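Local atomic coordinates of salmonella typhimurium DB7155 bacteriophage DET7 tailspike (Bacteriophage, PDB entry 2V5I), a protein that serves as the receptor-binding tailspike of phage Det7, a trimeric beta-helix protein that binds and hydrolyses the O-antigen of its Salmonella host. Residues Leu292-Gly297 / Leu318-Leu323; Leu337-Ser342 / Ala361-Arg366. All blocks are in the same frame, centred on the assembly; numbering follows the deposited sequence.

Interaction 1: Leu292-Gly297 / Leu318-Leu323; sequences LGSDPG and LPNNHL
Leu318 lays its CD1 methyl against Ser294, 3.7 Å from CB, and reaches on to the carboxylate of Asp295, where CD1 lies 3.9 Å from OD1; the leucine and aspartate side chains cross at about a right angle. With CG of Leu318 beside the backbone N (chi1 -71°), CD1 is brought against Ser294 CB and rests on the carboxylate as well. The acid itself is held from elsewhere, by salt bridges from Arg271 and Arg304 and by the backbone N of His316. A water adds a further link, donating to Asp295 OD2 and accepting from Leu318 N.

The one direct hydrogen bond between the segments runs from Asn320 ND2 to Ser294 OG, 3.0 Å long and nearly straight at 166°, with the hydroxyl oxygen almost in the amide plane. The other proton of ND2 is used by Asp340 O, and OD1 takes a bond from Arg366, which together fix the rotation of the amide. Beyond it a second water sits in the plane of the His322 ring, 2.9 Å from NE2, and joins this edge to Ser294 OG and to Leu292 O, to which it donates. The far nitrogen, ND1, is bonded to Leu275 N, while Asn320 O lies over one ring face.

Both segments belong to the long excursion between strands 290-291 and 323-330 of the beta-helix, and run nearly antiparallel without strand pairing. Its two ends are thus linked by one direct bond and two bridging waters beside the leucine packing, while Asp295, Asn320 and His322 are also bonded to residues beyond these segments.

Interaction 2: Leu337-Ser342 / Ala361-Arg366; sequences LGMDGS and AHTYNR
Asp340 O, which also accepts from Asn320 ND2, receives a weak hydrogen bond from Arg366 NH1 at 3.0 Å, its angle of 135° well short of straight. The same NH1 makes a weak, longer bond to Met339 SD, 3.5 Å away at the edge of the guanidinium group. Arg366 gets there by bending at chi3 (-66°), which carries the guanidinium back across the neighbouring strand; Gly341 O lies over one of its faces, offset toward the rim. NE is bonded to Gly343 O, so the group is held at more than one nitrogen.

Strands 338-342 and 361-364 pair in parallel as successive rungs of the beta-helix, at 16° to one another. His362 N bonds to Met339 O at 2.9 Å, Tyr364 N to Gly341 O at 3.0 Å, and Gly341 N weakly to His362 O. Met339 packs CG against Ala361 CB and Thr363 CG2, each at 4.0 Å, on the face that also meets Phe368. On the other face His362 NE2 and Tyr364 OH share a hydrogen bond, and Asp340 turns its carboxylate to His316 and to the backbone of Ser294 and Asp295.

Arg366 NH2 lies 3.5 Å from Gly341 C, the guanidinium resting against bare glycine backbone. The buried cation is met chiefly by carbonyl and amide oxygens and a sulfur, which probably offset its charge, Asp340 OD1 being 6.1 Å from NH1.

How the interactions relate
Both contacts are buried, and their centres lie about 7 Å apart in the same part of the beta-helix. Interaction 2 is regular rung-to-rung pairing of parallel strands, with a mainly apolar face and a folded-back arginine; interaction 1 joins the two ends of the irregular excursion between strands 290-291 and 323-330, and relies on side-chain amide, hydroxyl and water bridges instead of backbone ladders. The two are directly coupled. Leu292 N probably bonds to Gly338 O, joining Leu292 to strand 338-342 just after the end of strand 290-291, while Asn320, bonded to Asp340 O and Arg366 NH2, ties 318-323 to the paired segments. Ordered strand pairing thus borders directly on the irregular, water-bridged excursion.

Interaction 1: Leu292-Gly297 / Leu318-Leu323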
ATOM      1  N   LEU A 292     -18.765   6.631  -4.603  1.00  9.22           N
ATOM      2  CA  LEU A 292     -18.162   7.945  -4.738  1.00 10.09           C
ATOM      3  C   LEU A 292     -18.570   8.794  -5.947  1.00 11.79           C
ATOM      4  O   LEU A 292     -17.931   9.798  -6.264  1.00 13.06           O
ATOM      5  CB  LEU A 292     -16.622   7.859  -4.643  1.00  9.72           C
ATOM      6  CG  LEU A 292     -16.070   7.011  -3.475  1.00 11.10           C
ATOM      7  CD1 LEU A 292     -14.560   7.006  -3.488  1.00 12.30           C
ATOM      8  CD2 LEU A 292     -16.605   7.488  -2.159  1.00  9.93           C
ATOM      9  N   GLY A 293     -19.637   8.388  -6.586  1.00 12.63           N
ATOM     10  CA  GLY A 293     -20.159   9.118  -7.713  1.00 11.77           C
ATOM     11  C   GLY A 293     -20.823  10.416  -7.334  1.00 10.25           C
ATOM     12  O   GLY A 293     -21.185  10.622  -6.201  1.00 10.25           O
ATOM     13  N   SER A 294     -21.065  11.277  -8.325  1.00 10.00           N
ATOM     14  CA  SER A 294     -21.689  12.559  -8.103  1.00  8.85           C
ATOM     15  C   SER A 294     -23.073  12.679  -8.763  1.00 11.33           C
ATOM     16  O   SER A 294     -23.928  13.415  -8.283  1.00 12.47           O
ATOM     17  CB  SER A 294     -20.808  13.623  -8.737  1.00  9.92           C
ATOM     18  OG  SER A 294     -19.559  13.750  -8.057  1.00 12.80           O
ATOM     19  N   ASP A 295     -23.250  12.023  -9.906  1.00 11.28           N
ATOM     20  CA  ASP A 295     -24.474  12.117 -10.654  1.00 10.54           C
ATOM     21  C   ASP A 295     -25.298  10.830 -10.570  1.00 11.19           C
ATOM     22  O   ASP A 295     -24.748   9.743 -10.747  1.00 14.11           O
ATOM     23  CB  ASP A 295     -24.184  12.521 -12.133  1.00  9.36           C
ATOM     24  CG  ASP A 295     -23.733  13.938 -12.309  1.00 11.05           C
ATOM     25  OD1 ASP A 295     -24.297  14.889 -11.697  1.00 10.50           O
ATOM     26  OD2 ASP A 295     -22.730  14.141 -13.091  1.00 10.77           O
ATOM     27  N   PRO A 296     -26.611  10.940 -10.350  1.00 13.31           N
ATOM     28  CA  PRO A 296     -27.415   9.716 -10.190  1.00 15.31           C
ATOM     29  C   PRO A 296     -27.699   8.989 -11.491  1.00 16.83           C
ATOM     30  O   PRO A 296     -27.885   9.628 -12.550  1.00 18.54           O
ATOM     31  CB  PRO A 296     -28.736  10.222  -9.638  1.00 15.91           C
ATOM     32  CG  PRO A 296     -28.838  11.573 -10.078  1.00 15.83           C
ATOM     33  CD  PRO A 296     -27.435  12.152 -10.246  1.00 13.11           C
ATOM     34  N   GLY A 297     -27.776   7.675 -11.382  1.00 19.50           N
ATOM     35  CA  GLY A 297     -27.994   6.824 -12.541  1.00 20.18           C
ATOM     36  C   GLY A 297     -29.311   7.113 -13.240  1.00 20.85           C
ATOM     37  O   GLY A 297     -29.343   7.207 -14.461  1.00 20.19           O
ATOM     38  N   LEU A 318     -18.299  15.214 -13.869  1.00  9.44           N
ATOM     39  CA  LEU A 318     -17.851  16.254 -12.942  1.00  9.77           C
ATOM     40  C   LEU A 318     -16.418  16.033 -12.478  1.00 10.52           C
ATOM     41  O   LEU A 318     -16.004  14.882 -12.289  1.00  8.06           O
ATOM     42  CB  LEU A 318     -18.760  16.378 -11.738  1.00  9.43           C
ATOM     43  CG  LEU A 318     -20.148  16.996 -12.011  1.00  8.40           C
ATOM     44  CD1 LEU A 318     -21.029  16.752 -10.771  1.00 10.72           C
ATOM     45  CD2 LEU A 318     -20.102  18.459 -12.380  1.00 10.20           C
ATOM     46  N   PRO A 319     -15.675  17.129 -12.294  1.00 11.01           N
ATOM     47  CA  PRO A 319     -14.294  17.030 -11.729  1.00 10.13           C
ATOM     48  C   PRO A 319     -14.297  16.891 -10.214  1.00  8.85           C
ATOM     49  O   PRO A 319     -13.889  17.789  -9.464  1.00 10.39           O
ATOM     50  CB  PRO A 319     -13.673  18.336 -12.195  1.00  9.97           C
ATOM     51  CG  PRO A 319     -14.777  19.277 -12.113  1.00 11.61           C
ATOM     52  CD  PRO A 319     -16.010  18.529 -12.601  1.00 12.58           C
ATOM     53  N   ASN A 320     -14.824  15.751  -9.745  1.00  9.29           N
ATOM     54  CA  ASN A 320     -15.042  15.560  -8.324  1.00  7.88           C
ATOM     55  C   ASN A 320     -13.772  15.485  -7.542  1.00  8.34           C
ATOM     56  O   ASN A 320     -13.731  15.878  -6.385  1.00  9.87           O
ATOM     57  CB  ASN A 320     -16.059  14.444  -8.022  1.00 10.08           C
ATOM     58  CG  ASN A 320     -15.899  13.206  -8.898  1.00 14.18           C
ATOM     59  OD1 ASN A 320     -14.830  12.915  -9.385  1.00 11.11           O
ATOM     60  ND2 ASN A 320     -17.005  12.477  -9.112  1.00 12.57           N
ATOM     61  N   ASN A 321     -12.735  14.947  -8.183  1.00  9.28           N
ATOM     62  CA  ASN A 321     -11.372  14.974  -7.666  1.00 10.41           C
ATOM     63  C   ASN A 321     -11.179  14.500  -6.230  1.00 10.77           C
ATOM     64  O   ASN A 321     -10.403  15.126  -5.443  1.00 13.11           O
ATOM     65  CB  ASN A 321     -10.785  16.390  -7.803  1.00 11.16           C
ATOM     66  CG  ASN A 321      -9.231  16.369  -7.827  1.00 18.67           C
ATOM     67  OD1 ASN A 321      -8.597  15.338  -8.166  1.00 20.49           O
ATOM     68  ND2 ASN A 321      -8.637  17.447  -7.377  1.00 17.23           N
ATOM     69  N   HIS A 322     -11.826  13.394  -5.882  1.00  9.24           N
ATOM     70  CA  HIS A 322     -11.541  12.840  -4.561  1.00  9.32           C
ATOM     71  C   HIS A 322     -10.151  12.200  -4.511  1.00  9.35           C
ATOM     72  O   HIS A 322      -9.655  11.694  -5.507  1.00 10.87           O
ATOM     73  CB  HIS A 322     -12.625  11.844  -4.161  1.00  9.37           C
ATOM     74  CG  HIS A 322     -13.991  12.456  -4.138  1.00  6.55           C
ATOM     75  ND1 HIS A 322     -14.293  13.557  -3.371  1.00  6.89           N
ATOM     76  CD2 HIS A 322     -15.153  12.134  -4.803  1.00  8.46           C
ATOM     77  CE1 HIS A 322     -15.553  13.921  -3.585  1.00  9.68           C
ATOM     78  NE2 HIS A 322     -16.102  13.060  -4.428  1.00  9.89           N
ATOM     79  N   LEU A 323      -9.529  12.238  -3.330  1.00  8.86           N
ATOM     80  CA  LEU A 323      -8.243  11.628  -3.106  1.00 10.46           C
ATOM     81  C   LEU A 323      -8.499  10.230  -2.517  1.00 10.42           C
ATOM     82  O   LEU A 323      -8.805  10.079  -1.326  1.00 10.89           O
ATOM     83  CB  LEU A 323      -7.385  12.474  -2.161  1.00  9.67           C
ATOM     84  CG  LEU A 323      -6.028  11.910  -1.757  1.00 15.95           C
ATOM     85  CD1 LEU A 323      -5.182  11.562  -2.947  1.00 25.85           C
ATOM     86  CD2 LEU A 323      -5.316  12.956  -0.875  1.00 14.74           C
TER
HETATM   87  O   HOH W   1     -18.618  12.477  -5.653  1.00  9.05           O
HETATM   88  O   HOH W   2     -20.111  13.361 -12.388  1.00 12.85           O

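Interaction 2: Leu337-Ser342 / Ala361-Arg366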
ATOM      1  N   LEU A 337     -16.338  -0.912  -5.441  1.00  9.72           N
ATOM      2  CA  LEU A 337     -15.980   0.506  -5.616  1.00  9.05           C
ATOM      3  C   LEU A 337     -16.787   1.077  -6.804  1.00  9.96           C
ATOM      4  O   LEU A 337     -16.638   0.631  -7.938  1.00 11.75           O
ATOM      5  CB  LEU A 337     -14.485   0.685  -5.886  1.00 11.71           C
ATOM      6  CG  LEU A 337     -14.033   2.098  -6.200  1.00 14.67           C
ATOM      7  CD1 LEU A 337     -14.234   3.074  -5.095  1.00 13.17           C
ATOM      8  CD2 LEU A 337     -12.553   2.089  -6.585  1.00 14.22           C
ATOM      9  N   GLY A 338     -17.595   2.083  -6.501  1.00  9.34           N
ATOM     10  CA  GLY A 338     -18.418   2.767  -7.479  1.00  9.26           C
ATOM     11  C   GLY A 338     -17.972   4.197  -7.588  1.00  9.99           C
ATOM     12  O   GLY A 338     -17.748   4.863  -6.595  1.00 11.91           O
ATOM     13  N   MET A 339     -17.728   4.670  -8.806  1.00 10.91           N
ATOM     14  CA  MET A 339     -17.426   6.080  -8.966  1.00 11.72           C
ATOM     15  C   MET A 339     -17.830   6.588 -10.332  1.00 11.06           C
ATOM     16  O   MET A 339     -18.207   5.811 -11.213  1.00 11.67           O
ATOM     17  CB  MET A 339     -15.963   6.355  -8.725  1.00 15.83           C
ATOM     18  CG  MET A 339     -15.076   5.490  -9.445  1.00 15.99           C
ATOM     19  SD  MET A 339     -13.318   6.042  -9.291  1.00 20.10           S
ATOM     20  CE  MET A 339     -13.012   5.874  -7.593  1.00 24.18           C
ATOM     21  N   ASP A 340     -17.860   7.902 -10.440  1.00 10.29           N
ATOM     22  CA  ASP A 340     -18.040   8.591 -11.740  1.00 10.34           C
ATOM     23  C   ASP A 340     -17.181   9.851 -11.773  1.00  8.72           C
ATOM     24  O   ASP A 340     -16.472  10.155 -10.775  1.00  9.97           O
ATOM     25  CB  ASP A 340     -19.518   8.860 -12.076  1.00 10.22           C
ATOM     26  CG  ASP A 340     -20.139  10.096 -11.371  1.00 12.76           C
ATOM     27  OD1 ASP A 340     -19.436  10.803 -10.641  1.00 13.76           O
ATOM     28  OD2 ASP A 340     -21.406  10.300 -11.557  1.00 13.86           O
ATOM     29  N   GLY A 341     -17.153  10.549 -12.901  1.00  9.82           N
ATOM     30  CA  GLY A 341     -16.500  11.816 -13.004  1.00  9.65           C
ATOM     31  C   GLY A 341     -15.367  11.837 -13.987  1.00 10.42           C
ATOM     32  O   GLY A 341     -15.041  10.818 -14.580  1.00 10.89           O
ATOM     33  N   SER A 342     -14.821  13.016 -14.202  1.00 10.04           N
ATOM     34  CA  SER A 342     -13.673  13.230 -15.090  1.00 10.15           C
ATOM     35  C   SER A 342     -12.435  13.663 -14.322  1.00 11.35           C
ATOM     36  O   SER A 342     -12.514  14.294 -13.256  1.00 12.81           O
ATOM     37  CB  SER A 342     -14.015  14.223 -16.189  1.00 12.85           C
ATOM     38  OG  SER A 342     -14.166  15.573 -15.731  1.00 14.46           O
ATOM     39  N   ALA A 361     -16.680   2.012 -12.677  1.00 10.06           N
ATOM     40  CA  ALA A 361     -16.203   3.354 -12.795  1.00 10.78           C
ATOM     41  C   ALA A 361     -16.772   3.959 -14.057  1.00 12.65           C
ATOM     42  O   ALA A 361     -16.314   3.693 -15.165  1.00 12.37           O
ATOM     43  CB  ALA A 361     -14.660   3.365 -12.838  1.00 12.91           C
ATOM     44  N   HIS A 362     -17.727   4.857 -13.877  1.00 10.94           N
ATOM     45  CA  HIS A 362     -18.300   5.601 -14.979  1.00 11.28           C
ATOM     46  C   HIS A 362     -17.534   6.903 -15.105  1.00 10.97           C
ATOM     47  O   HIS A 362     -18.037   8.016 -14.826  1.00 10.37           O
ATOM     48  CB  HIS A 362     -19.796   5.834 -14.732  1.00 12.50           C
ATOM     49  CG  HIS A 362     -20.525   6.267 -15.955  1.00 14.19           C
ATOM     50  ND1 HIS A 362     -21.847   5.954 -16.167  1.00 20.65           N
ATOM     51  CD2 HIS A 362     -20.126   6.989 -17.028  1.00 15.82           C
ATOM     52  CE1 HIS A 362     -22.224   6.460 -17.325  1.00 17.97           C
ATOM     53  NE2 HIS A 362     -21.203   7.082 -17.874  1.00 17.05           N
ATOM     54  N   THR A 363     -16.269   6.755 -15.529  1.00 10.90           N
ATOM     55  CA  THR A 363     -15.270   7.785 -15.428  1.00 10.09           C
ATOM     56  C   THR A 363     -14.607   8.022 -16.765  1.00 11.43           C
ATOM     57  O   THR A 363     -14.614   7.143 -17.648  1.00 11.75           O
ATOM     58  CB  THR A 363     -14.177   7.430 -14.414  1.00  8.70           C
ATOM     59  OG1 THR A 363     -13.613   6.149 -14.773  1.00 11.05           O
ATOM     60  CG2 THR A 363     -14.791   7.326 -13.023  1.00 11.03           C
ATOM     61  N   TYR A 364     -14.081   9.231 -16.880  1.00 10.08           N
ATOM     62  CA  TYR A 364     -13.441   9.773 -18.079  1.00 11.39           C
ATOM     63  C   TYR A 364     -12.155  10.450 -17.724  1.00  9.44           C
ATOM     64  O   TYR A 364     -12.121  11.256 -16.806  1.00 11.73           O
ATOM     65  CB  TYR A 364     -14.379  10.812 -18.736  1.00 11.55           C
ATOM     66  CG  TYR A 364     -15.732  10.243 -19.033  1.00 14.03           C
ATOM     67  CD1 TYR A 364     -16.694  10.146 -18.031  1.00 14.38           C
ATOM     68  CD2 TYR A 364     -16.043   9.768 -20.285  1.00 15.09           C
ATOM     69  CE1 TYR A 364     -17.907   9.585 -18.263  1.00 18.99           C
ATOM     70  CE2 TYR A 364     -17.281   9.184 -20.519  1.00 15.83           C
ATOM     71  CZ  TYR A 364     -18.213   9.130 -19.515  1.00 17.66           C
ATOM     72  OH  TYR A 364     -19.450   8.578 -19.752  1.00 22.69           O
ATOM     73  N   ASN A 365     -11.075  10.171 -18.465  1.00 11.89           N
ATOM     74  CA  ASN A 365      -9.768  10.815 -18.229  1.00 11.26           C
ATOM     75  C   ASN A 365      -9.260  10.689 -16.796  1.00  9.81           C
ATOM     76  O   ASN A 365      -8.709  11.659 -16.199  1.00 12.92           O
ATOM     77  CB  ASN A 365      -9.800  12.297 -18.623  1.00 12.97           C
ATOM     78  CG  ASN A 365      -8.381  12.936 -18.697  1.00 18.34           C
ATOM     79  OD1 ASN A 365      -7.468  12.367 -19.309  1.00 21.93           O
ATOM     80  ND2 ASN A 365      -8.226  14.128 -18.120  1.00 22.59           N
ATOM     81  N   ARG A 366      -9.465   9.471 -16.262  1.00 10.43           N
ATOM     82  CA  ARG A 366      -8.992   9.147 -14.908  1.00  8.11           C
ATOM     83  C   ARG A 366      -7.928   8.075 -14.974  1.00  9.74           C
ATOM     84  O   ARG A 366      -7.947   7.233 -15.847  1.00 11.34           O
ATOM     85  CB  ARG A 366     -10.167   8.625 -14.071  1.00  9.33           C
ATOM     86  CG  ARG A 366      -9.876   8.397 -12.573  1.00  8.27           C
ATOM     87  CD  ARG A 366     -11.150   8.431 -11.705  1.00  8.25           C
ATOM     88  NE  ARG A 366     -11.757   9.798 -11.696  1.00  7.94           N
ATOM     89  CZ  ARG A 366     -12.877  10.161 -11.134  1.00 11.27           C
ATOM     90  NH1 ARG A 366     -13.563   9.311 -10.438  1.00 10.25           N
ATOM     91  NH2 ARG A 366     -13.253  11.432 -11.260  1.00 10.99           N
TER